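Local coordinates for protein glutathione transferase o1 (Bombyx mori, PDB 3RBT) that belongs to the Omega class of glutathione transferases and probably catalyses glutathione-dependent transfer and dehydroascorbate reduction, at residues G38-L43 and V179-E184; H106-H111 and P172-Y177; R120-R125 and E153-E158. One frame throughout, in Å; residues are numbered along the deposited sequence.

Interaction 1. Residues G38-L43 and V179-E184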
loop_
_atom_site.group_PDB
_atom_site.type_symbol
_atom_site.label_atom_id
_atom_site.label_comp_id
_atom_site.label_asym_id
_atom_site.label_seq_id
_atom_site.Cartn_x
_atom_site.Cartn_y
_atom_site.Cartn_z
ATOM N N GLY A 38 1.204 14.388 6.600
ATOM C CA GLY A 38 2.438 15.148 6.776
ATOM C C GLY A 38 3.034 14.965 8.163
ATOM O O GLY A 38 4.245 14.873 8.307
ATOM N N HIS A 39 2.177 14.924 9.183
ATOM C CA HIS A 39 2.589 14.679 10.579
ATOM C C HIS A 39 3.392 13.369 10.670
ATOM O O HIS A 39 4.469 13.328 11.276
ATOM C CB HIS A 39 1.351 14.625 11.480
ATOM C CG HIS A 39 1.644 14.668 12.953
ATOM N ND1 HIS A 39 0.650 14.827 13.897
ATOM C CD2 HIS A 39 2.809 14.585 13.644
ATOM C CE1 HIS A 39 1.188 14.818 15.105
ATOM N NE2 HIS A 39 2.497 14.679 14.978
ATOM N N ARG A 40 2.860 12.322 10.045
ATOM C CA ARG A 40 3.552 11.052 9.822
ATOM C C ARG A 40 4.979 11.185 9.321
ATOM O O ARG A 40 5.905 10.604 9.889
ATOM C CB ARG A 40 2.801 10.248 8.765
ATOM C CG ARG A 40 1.956 9.159 9.277
ATOM C CD ARG A 40 1.504 8.286 8.109
ATOM N NE ARG A 40 0.650 7.218 8.609
ATOM C CZ ARG A 40 -0.127 6.446 7.869
ATOM N NH1 ARG A 40 -0.182 6.603 6.554
ATOM N NH2 ARG A 40 -0.850 5.511 8.466
ATOM N N VAL A 41 5.138 11.912 8.217
ATOM C CA VAL A 41 6.438 12.099 7.606
ATOM C C VAL A 41 7.343 12.962 8.497
ATOM O O VAL A 41 8.540 12.701 8.591
ATOM C CB VAL A 41 6.325 12.683 6.173
ATOM C CG1 VAL A 41 7.712 12.851 5.553
ATOM C CG2 VAL A 41 5.458 11.765 5.292
ATOM N N LEU A 42 6.778 13.976 9.154
ATOM C CA LEU A 42 7.557 14.774 10.116
ATOM C C LEU A 42 8.126 13.917 11.256
ATOM O O LEU A 42 9.271 14.096 11.653
ATOM C CB LEU A 42 6.740 15.949 10.683
ATOM C CG LEU A 42 6.437 17.108 9.721
ATOM C CD1 LEU A 42 5.376 18.049 10.308
ATOM C CD2 LEU A 42 7.714 17.882 9.367
ATOM N N LEU A 43 7.318 12.998 11.774
ATOM C CA LEU A 43 7.760 12.085 12.839
ATOM C C LEU A 43 8.951 11.211 12.423
ATOM O O LEU A 43 9.931 11.092 13.164
ATOM C CB LEU A 43 6.600 11.195 13.300
ATOM C CG LEU A 43 5.443 11.907 14.006
ATOM C CD1 LEU A 43 4.284 10.924 14.288
ATOM C CD2 LEU A 43 5.887 12.664 15.269
ATOM N N VAL A 179 1.069 5.397 13.006
ATOM C CA VAL A 179 -0.254 5.360 13.600
ATOM C C VAL A 179 -0.530 6.600 14.474
ATOM O O VAL A 179 -1.685 7.043 14.605
ATOM C CB VAL A 179 -0.368 4.028 14.404
ATOM C CG1 VAL A 179 -1.036 4.186 15.714
ATOM C CG2 VAL A 179 -0.992 2.920 13.540
ATOM N N TRP A 180 0.533 7.170 15.035
ATOM C CA TRP A 180 0.407 8.227 16.036
ATOM C C TRP A 180 -0.414 9.465 15.641
ATOM O O TRP A 180 -1.238 9.912 16.438
ATOM C CB TRP A 180 1.771 8.660 16.595
ATOM C CG TRP A 180 1.590 9.623 17.737
ATOM C CD1 TRP A 180 1.907 10.942 17.757
ATOM C CD2 TRP A 180 0.981 9.334 19.006
ATOM N NE1 TRP A 180 1.552 11.499 18.970
ATOM C CE2 TRP A 180 0.977 10.528 19.749
ATOM C CE3 TRP A 180 0.431 8.176 19.578
ATOM C CZ2 TRP A 180 0.469 10.596 21.055
ATOM C CZ3 TRP A 180 -0.090 8.249 20.860
ATOM C CH2 TRP A 180 -0.069 9.450 21.586
ATOM N N PRO A 181 -0.187 10.034 14.438
ATOM C CA PRO A 181 -0.883 11.286 14.147
ATOM C C PRO A 181 -2.398 11.245 14.405
ATOM O O PRO A 181 -2.930 12.179 14.997
ATOM C CB PRO A 181 -0.566 11.517 12.661
ATOM C CG PRO A 181 0.782 10.929 12.516
ATOM C CD PRO A 181 0.714 9.667 13.328
ATOM N N TRP A 182 -3.065 10.167 14.002
ATOM C CA TRP A 182 -4.502 10.034 14.224
ATOM C C TRP A 182 -4.836 9.801 15.692
ATOM O O TRP A 182 -5.805 10.364 16.197
ATOM C CB TRP A 182 -5.112 8.962 13.312
ATOM C CG TRP A 182 -5.062 9.420 11.884
ATOM C CD1 TRP A 182 -6.047 10.087 11.193
ATOM C CD2 TRP A 182 -3.958 9.291 10.985
ATOM N NE1 TRP A 182 -5.619 10.363 9.916
ATOM C CE2 TRP A 182 -4.340 9.889 9.764
ATOM C CE3 TRP A 182 -2.682 8.715 11.087
ATOM C CZ2 TRP A 182 -3.491 9.923 8.650
ATOM C CZ3 TRP A 182 -1.841 8.756 9.984
ATOM C CH2 TRP A 182 -2.249 9.361 8.784
ATOM N N VAL A 183 -4.011 9.012 16.381
ATOM C CA VAL A 183 -4.202 8.778 17.811
ATOM C C VAL A 183 -4.111 10.087 18.623
ATOM O O VAL A 183 -4.940 10.344 19.495
ATOM C CB VAL A 183 -3.249 7.679 18.346
ATOM C CG1 VAL A 183 -3.381 7.526 19.858
ATOM C CG2 VAL A 183 -3.556 6.352 17.668
ATOM N N GLU A 184 -3.117 10.918 18.321
ATOM C CA GLU A 184 -2.952 12.198 19.013
ATOM C C GLU A 184 -4.174 13.108 18.818
ATOM O O GLU A 184 -4.586 13.814 19.744
ATOM C CB GLU A 184 -1.704 12.905 18.510
ATOM C CG GLU A 184 -1.205 14.001 19.415
ATOM C CD GLU A 184 0.019 14.662 18.836
ATOM O OE1 GLU A 184 -0.144 15.612 18.034
ATOM O OE2 GLU A 184 1.142 14.219 19.172
HETATM O O HOH W 1 3.253 14.477 17.434
#
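E184 OE2 is gripped by two donors. W180 NE1, one turn back on the same helix, gives it a bond of 2.8 Å from above the carboxylate plane. A water donates to it as well and links it to the other helix, where H39 NE2 lies 2.6 Å from that water O. The second oxygen, E184 OE1, sits at the edge of the imidazole, 3.3 Å from H39 CE1, and is bonded to Y230 OH. H39 ND1 is held by R185. With CG anti to the backbone N (chi1 -168°), the H39 ring turns one face to P181, whose CG makes a CH-pi contact 4.2 Å from the ring centroid. The same proline touches L43 CD1 through its CD.

R40 runs out extended from CG to NE and meets the edge of W182, with NE 3.2 Å from CZ3. The indole edge lies over one guanidinium face, the two planes 71° apart, while M178 O and S92 OG take R40 NE and NH1.

This buried contact joins the thioredoxin-like domain to the helical domain. Helix 113-138 backs W182, helix 205-216 covers W180, and helix 92-102 flanks R40.

Interaction 2. Residues H106-H111 and P172-Y177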
loop_
_atom_site.group_PDB
_atom_site.type_symbol
_atom_site.label_atom_id
_atom_site.label_comp_id
_atom_site.label_asym_id
_atom_site.label_seq_id
_atom_site.Cartn_x
_atom_site.Cartn_y
_atom_site.Cartn_z
ATOM N N HIS A 106 19.390 4.651 12.644
ATOM C CA HIS A 106 18.091 4.782 13.320
ATOM C C HIS A 106 16.941 4.110 12.555
ATOM O O HIS A 106 15.912 4.736 12.286
ATOM C CB HIS A 106 17.769 6.255 13.584
ATOM C CG HIS A 106 18.956 7.062 14.007
ATOM N ND1 HIS A 106 19.610 6.850 15.201
ATOM C CD2 HIS A 106 19.616 8.071 13.389
ATOM C CE1 HIS A 106 20.618 7.699 15.305
ATOM N NE2 HIS A 106 20.639 8.454 14.221
ATOM N N THR A 107 17.132 2.838 12.221
ATOM C CA THR A 107 16.153 2.068 11.450
ATOM C C THR A 107 14.849 1.886 12.241
ATOM O O THR A 107 14.868 1.735 13.471
ATOM C CB THR A 107 16.754 0.710 10.969
ATOM O OG1 THR A 107 15.728 -0.088 10.362
ATOM C CG2 THR A 107 17.330 -0.059 12.119
ATOM N N LEU A 108 13.728 1.939 11.533
ATOM C CA LEU A 108 12.418 1.977 12.172
ATOM C C LEU A 108 11.635 0.694 11.963
ATOM O O LEU A 108 10.957 0.238 12.882
ATOM C CB LEU A 108 11.599 3.202 11.717
ATOM C CG LEU A 108 12.121 4.557 12.227
ATOM C CD1 LEU A 108 11.466 5.708 11.484
ATOM C CD2 LEU A 108 11.946 4.708 13.752
ATOM N N HIS A 109 11.708 0.139 10.751
ATOM C CA HIS A 109 11.091 -1.154 10.458
ATOM C C HIS A 109 11.834 -2.269 11.185
ATOM O O HIS A 109 13.037 -2.161 11.474
ATOM C CB HIS A 109 11.071 -1.451 8.949
ATOM C CG HIS A 109 9.910 -0.843 8.224
ATOM N ND1 HIS A 109 8.610 -1.265 8.412
ATOM C CD2 HIS A 109 9.850 0.156 7.311
ATOM C CE1 HIS A 109 7.803 -0.557 7.642
ATOM N NE2 HIS A 109 8.531 0.312 6.964
ATOM N N SER A 110 11.104 -3.327 11.508
ATOM C CA SER A 110 11.711 -4.535 12.047
ATOM C C SER A 110 12.715 -5.103 11.052
ATOM O O SER A 110 12.509 -5.027 9.838
ATOM C CB SER A 110 10.627 -5.577 12.306
ATOM O OG SER A 110 11.186 -6.830 12.619
ATOM N N HIS A 111 13.783 -5.689 11.580
ATOM C CA HIS A 111 14.761 -6.450 10.800
ATOM C C HIS A 111 14.179 -7.795 10.336
ATOM O O HIS A 111 14.728 -8.448 9.452
ATOM C CB HIS A 111 16.010 -6.711 11.657
ATOM C CG HIS A 111 15.796 -7.727 12.736
ATOM N ND1 HIS A 111 15.078 -7.457 13.882
ATOM C CD2 HIS A 111 16.187 -9.021 12.834
ATOM C CE1 HIS A 111 15.045 -8.536 14.644
ATOM N NE2 HIS A 111 15.706 -9.501 14.028
ATOM N N PRO A 172 9.905 3.011 20.300
ATOM C CA PRO A 172 8.963 3.138 19.178
ATOM C C PRO A 172 9.604 2.800 17.828
ATOM O O PRO A 172 10.760 3.148 17.582
ATOM C CB PRO A 172 8.527 4.608 19.221
ATOM C CG PRO A 172 8.985 5.149 20.524
ATOM C CD PRO A 172 10.079 4.274 21.049
ATOM N N GLY A 173 8.858 2.101 16.979
ATOM C CA GLY A 173 9.315 1.749 15.633
ATOM C C GLY A 173 8.410 2.361 14.592
ATOM O O GLY A 173 7.590 3.219 14.910
ATOM N N MET A 174 8.556 1.923 13.343
ATOM C CA MET A 174 7.767 2.462 12.238
ATOM C C MET A 174 6.247 2.443 12.477
ATOM O O MET A 174 5.566 3.434 12.218
ATOM C CB MET A 174 8.089 1.727 10.929
ATOM C CG MET A 174 7.385 2.321 9.708
ATOM S SD MET A 174 7.938 4.016 9.377
ATOM C CE MET A 174 9.387 3.714 8.354
ATOM N N LEU A 175 5.711 1.320 12.947
ATOM C CA LEU A 175 4.263 1.233 13.186
ATOM C C LEU A 175 3.779 2.296 14.200
ATOM O O LEU A 175 2.806 3.009 13.939
ATOM C CB LEU A 175 3.847 -0.185 13.605
ATOM C CG LEU A 175 2.351 -0.444 13.833
ATOM C CD1 LEU A 175 1.508 -0.150 12.562
ATOM C CD2 LEU A 175 2.108 -1.866 14.328
ATOM N N ASP A 176 4.475 2.420 15.328
ATOM C CA ASP A 176 4.163 3.460 16.312
ATOM C C ASP A 176 4.001 4.862 15.710
ATOM O O ASP A 176 2.996 5.523 15.947
ATOM C CB ASP A 176 5.218 3.473 17.414
ATOM C CG ASP A 176 5.305 2.153 18.130
ATOM O OD1 ASP A 176 4.467 1.894 19.026
ATOM O OD2 ASP A 176 6.206 1.363 17.778
ATOM N N TYR A 177 4.983 5.307 14.930
ATOM C CA TYR A 177 4.936 6.648 14.350
ATOM C C TYR A 177 3.926 6.778 13.198
ATOM O O TYR A 177 3.332 7.843 13.026
ATOM C CB TYR A 177 6.324 7.105 13.894
ATOM C CG TYR A 177 7.317 7.341 15.025
ATOM C CD1 TYR A 177 8.521 6.642 15.080
ATOM C CD2 TYR A 177 7.054 8.274 16.025
ATOM C CE1 TYR A 177 9.434 6.866 16.106
ATOM C CE2 TYR A 177 7.961 8.503 17.049
ATOM C CZ TYR A 177 9.141 7.792 17.089
ATOM O OH TYR A 177 10.035 8.023 18.115
#
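L108 and H109 meet the start of helix 174-186 from the loop that links the thioredoxin-like domain to the helical domain of the GST fold. G173 takes the N-cap position of that helix.

M174 N donates to L108 O at 3.0 Å, with an N-H...O angle of 162°. The donor stands above the carbonyl plane, not on a lone pair. G173 N gives a nearly straight bond of 2.9 Å to D176 OD2. This is the aspartate half of the N-capping box known at this helix in GSTs; the glycine has no side chain to return the bond. D176 also receives the backbone N-H groups of F167 and G168 and the indole N-H of W210. D100 also holds the loop, accepting bonds from L108 N and H109 N.

The ring contact is between H109 and M174. M174 is bent at chi2 (64°) and chi3, which curls it over one imidazole face. M174 CG lies 3.8 Å from the H109 ring centroid in a CH-pi contact. M174 CE comes back to the ring at H109 CD2, 3.7 Å away. D97 OD1 is bonded to H109 NE2 and helps fix the ring. A glycerol, probably from the crystallisation liquor, lies about 3 Å from this side chain. With an alanine here, M174 would probably lose the flat surface it lies on and D97 OD1 its imidazole partner.

Apolar contacts complete the joint. L108 CB packs on M174 CB at 3.9 Å. L108 also touches V44 and A47 of helix 36-47, and its CD2 reaches the edge of the Y177 ring, 4.1 Å from CE1.

Interaction 3. Residues R120-R125 and E153-E158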
loop_
_atom_site.group_PDB
_atom_site.type_symbol
_atom_site.label_atom_id
_atom_site.label_comp_id
_atom_site.label_asym_id
_atom_site.label_seq_id
_atom_site.Cartn_x
_atom_site.Cartn_y
_atom_site.Cartn_z
ATOM N N ARG A 120 3.122 -3.824 8.168
ATOM C CA ARG A 120 2.511 -3.272 6.953
ATOM C C ARG A 120 1.020 -3.569 6.875
ATOM O O ARG A 120 0.245 -2.717 6.448
ATOM C CB ARG A 120 3.226 -3.756 5.679
ATOM C CG ARG A 120 4.643 -3.195 5.516
ATOM C CD ARG A 120 5.252 -3.576 4.175
ATOM N NE ARG A 120 4.534 -2.978 3.049
ATOM C CZ ARG A 120 4.787 -3.239 1.768
ATOM N NH1 ARG A 120 5.732 -4.102 1.431
ATOM N NH2 ARG A 120 4.089 -2.635 0.819
ATOM N N LEU A 121 0.629 -4.772 7.291
ATOM C CA LEU A 121 -0.783 -5.168 7.326
ATOM C C LEU A 121 -1.595 -4.340 8.317
ATOM O O LEU A 121 -2.759 -4.001 8.055
ATOM C CB LEU A 121 -0.925 -6.665 7.623
ATOM C CG LEU A 121 -0.481 -7.572 6.464
ATOM C CD1 LEU A 121 -0.549 -9.049 6.836
ATOM C CD2 LEU A 121 -1.290 -7.289 5.204
ATOM N N LEU A 122 -0.958 -3.989 9.436
ATOM C CA LEU A 122 -1.577 -3.181 10.480
ATOM C C LEU A 122 -1.728 -1.721 10.047
ATOM O O LEU A 122 -2.753 -1.090 10.324
ATOM C CB LEU A 122 -0.798 -3.313 11.794
ATOM C CG LEU A 122 -0.968 -4.697 12.443
ATOM C CD1 LEU A 122 0.171 -5.032 13.399
ATOM C CD2 LEU A 122 -2.332 -4.840 13.137
ATOM N N ILE A 123 -0.724 -1.194 9.348
ATOM C CA ILE A 123 -0.840 0.134 8.749
ATOM C C ILE A 123 -2.063 0.202 7.825
ATOM O O ILE A 123 -2.855 1.150 7.903
ATOM C CB ILE A 123 0.455 0.588 8.019
ATOM C CG1 ILE A 123 1.596 0.767 9.038
ATOM C CG2 ILE A 123 0.209 1.904 7.287
ATOM C CD1 ILE A 123 3.009 0.709 8.435
ATOM N N GLU A 124 -2.221 -0.810 6.967
ATOM C CA GLU A 124 -3.387 -0.868 6.100
ATOM C C GLU A 124 -4.691 -0.954 6.906
ATOM O O GLU A 124 -5.623 -0.184 6.663
ATOM C CB GLU A 124 -3.260 -2.017 5.101
ATOM C CG GLU A 124 -4.443 -2.158 4.156
ATOM C CD GLU A 124 -4.548 -1.041 3.122
ATOM O OE1 GLU A 124 -5.644 -0.906 2.526
ATOM O OE2 GLU A 124 -3.554 -0.312 2.888
ATOM N N ARG A 125 -4.752 -1.887 7.859
ATOM C CA ARG A 125 -5.871 -1.977 8.802
ATOM C C ARG A 125 -6.235 -0.652 9.488
ATOM O O ARG A 125 -7.421 -0.353 9.676
ATOM C CB ARG A 125 -5.586 -3.032 9.874
ATOM C CG ARG A 125 -5.953 -4.431 9.481
ATOM C CD ARG A 125 -5.264 -5.437 10.386
ATOM N NE ARG A 125 -5.262 -6.777 9.807
ATOM C CZ ARG A 125 -4.299 -7.674 9.993
ATOM N NH1 ARG A 125 -3.237 -7.378 10.735
ATOM N NH2 ARG A 125 -4.385 -8.869 9.419
ATOM N N GLU A 153 -9.879 -1.885 19.028
ATOM C CA GLU A 153 -9.924 -3.239 19.606
ATOM C C GLU A 153 -8.841 -4.131 18.989
ATOM O O GLU A 153 -8.196 -4.907 19.690
ATOM C CB GLU A 153 -11.315 -3.890 19.467
ATOM C CG GLU A 153 -11.585 -4.997 20.519
ATOM C CD GLU A 153 -12.981 -5.631 20.428
ATOM O OE1 GLU A 153 -13.696 -5.672 21.462
ATOM O OE2 GLU A 153 -13.365 -6.101 19.333
ATOM N N ILE A 154 -8.650 -4.009 17.675
ATOM C CA ILE A 154 -7.631 -4.777 16.955
ATOM C C ILE A 154 -6.228 -4.421 17.462
ATOM O O ILE A 154 -5.421 -5.303 17.762
ATOM C CB ILE A 154 -7.751 -4.560 15.413
ATOM C CG1 ILE A 154 -8.983 -5.298 14.868
ATOM C CG2 ILE A 154 -6.480 -5.014 14.676
ATOM C CD1 ILE A 154 -9.511 -4.739 13.551
ATOM N N PHE A 155 -5.957 -3.127 17.573
ATOM C CA PHE A 155 -4.645 -2.657 18.019
ATOM C C PHE A 155 -4.367 -2.910 19.500
ATOM O O PHE A 155 -3.212 -3.065 19.892
ATOM C CB PHE A 155 -4.435 -1.190 17.626
ATOM C CG PHE A 155 -4.015 -1.021 16.199
ATOM C CD1 PHE A 155 -2.681 -0.801 15.880
ATOM C CD2 PHE A 155 -4.943 -1.131 15.164
ATOM C CE1 PHE A 155 -2.272 -0.667 14.551
ATOM C CE2 PHE A 155 -4.543 -0.997 13.818
ATOM C CZ PHE A 155 -3.204 -0.764 13.519
ATOM N N GLU A 156 -5.425 -2.975 20.307
ATOM C CA GLU A 156 -5.297 -3.324 21.720
ATOM C C GLU A 156 -4.843 -4.773 21.851
ATOM O O GLU A 156 -3.886 -5.074 22.569
ATOM C CB GLU A 156 -6.632 -3.120 22.453
ATOM C CG GLU A 156 -6.673 -3.683 23.879
ATOM C CD GLU A 156 -5.802 -2.913 24.853
ATOM O OE1 GLU A 156 -5.483 -3.469 25.919
ATOM O OE2 GLU A 156 -5.438 -1.752 24.563
ATOM N N LYS A 157 -5.538 -5.654 21.136
ATOM C CA LYS A 157 -5.212 -7.070 21.097
ATOM C C LYS A 157 -3.808 -7.321 20.546
ATOM O O LYS A 157 -3.072 -8.150 21.084
ATOM C CB LYS A 157 -6.266 -7.831 20.290
ATOM C CG LYS A 157 -7.560 -8.073 21.071
ATOM C CD LYS A 157 -8.715 -8.471 20.154
ATOM C CE LYS A 157 -10.014 -8.638 20.937
ATOM N NZ LYS A 157 -11.193 -8.618 20.026
ATOM N N GLU A 158 -3.440 -6.589 19.496
ATOM C CA GLU A 158 -2.115 -6.716 18.895
ATOM C C GLU A 158 -0.994 -6.271 19.837
ATOM O O GLU A 158 0.011 -6.971 19.976
ATOM C CB GLU A 158 -2.030 -5.934 17.582
ATOM C CG GLU A 158 -0.685 -6.062 16.870
ATOM C CD GLU A 158 -0.404 -7.469 16.361
ATOM O OE1 GLU A 158 -1.348 -8.162 15.941
ATOM O OE2 GLU A 158 0.771 -7.886 16.370
#
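The F155 ring has L122 on one face and at its edge. L122 CD2 lies 4.2 Å above the ring plane, toward the rim. L122 O is in the ring plane at the edge, 3.2 Å from F155 CZ. The pair joins two neighbouring helices of the all-helical GST C-terminal domain. The two segments run nearly antiparallel, at 156°. Their axes come no closer than 11.4 Å, and the phenylalanine ring spans much of that distance to reach L122. F155 has CG anti to its carbonyl carbon (chi1 -81°), and its ring reaches across to the other helix, where CZ also meets L122 CB at 3.9 Å. F126 makes an edge-to-face contact with this ring, and V179 and F207 pack on it too.

The R125 guanidinium lies against its own helix, with L121 CB over one face and L122 CG at the edge. Its aliphatic part meets the other helix loosely, CD being 4.5 Å from I154 CG2. R125 NH1 and E158 OE1 are 5.6 Å apart, opposite charges without a salt bridge. E158 OE2 is instead paired with R162.

On helix 113-138, R120 forms a salt bridge with D97 of the second subunit. Back between the two helices, E158 CG, anti to the backbone N (chi1 -178°), touches L122 CD1 at 3.7 Å.

Interaction 1 lies at the centre of the chain and is fully buried. The centres of interactions 2 and 3 lie about 14 and 15 Å from the centre of the chain, and both contacts are only partly buried. Interactions 1 and 2 both use helix 174-186 and both tie it to other parts of the fold: the first to a helix of the thioredoxin-like domain, the second to the interdomain loop. Interaction 3 stays within the helical domain. The chemistry follows the place. The core contact relies on a water bridge and on rings and a guanidinium, the loop contact has a direct backbone bond, and the third has no hydrogen bond across it. L175 on helix 174-186 packs on L122 and I123, joining interactions 2 and 3.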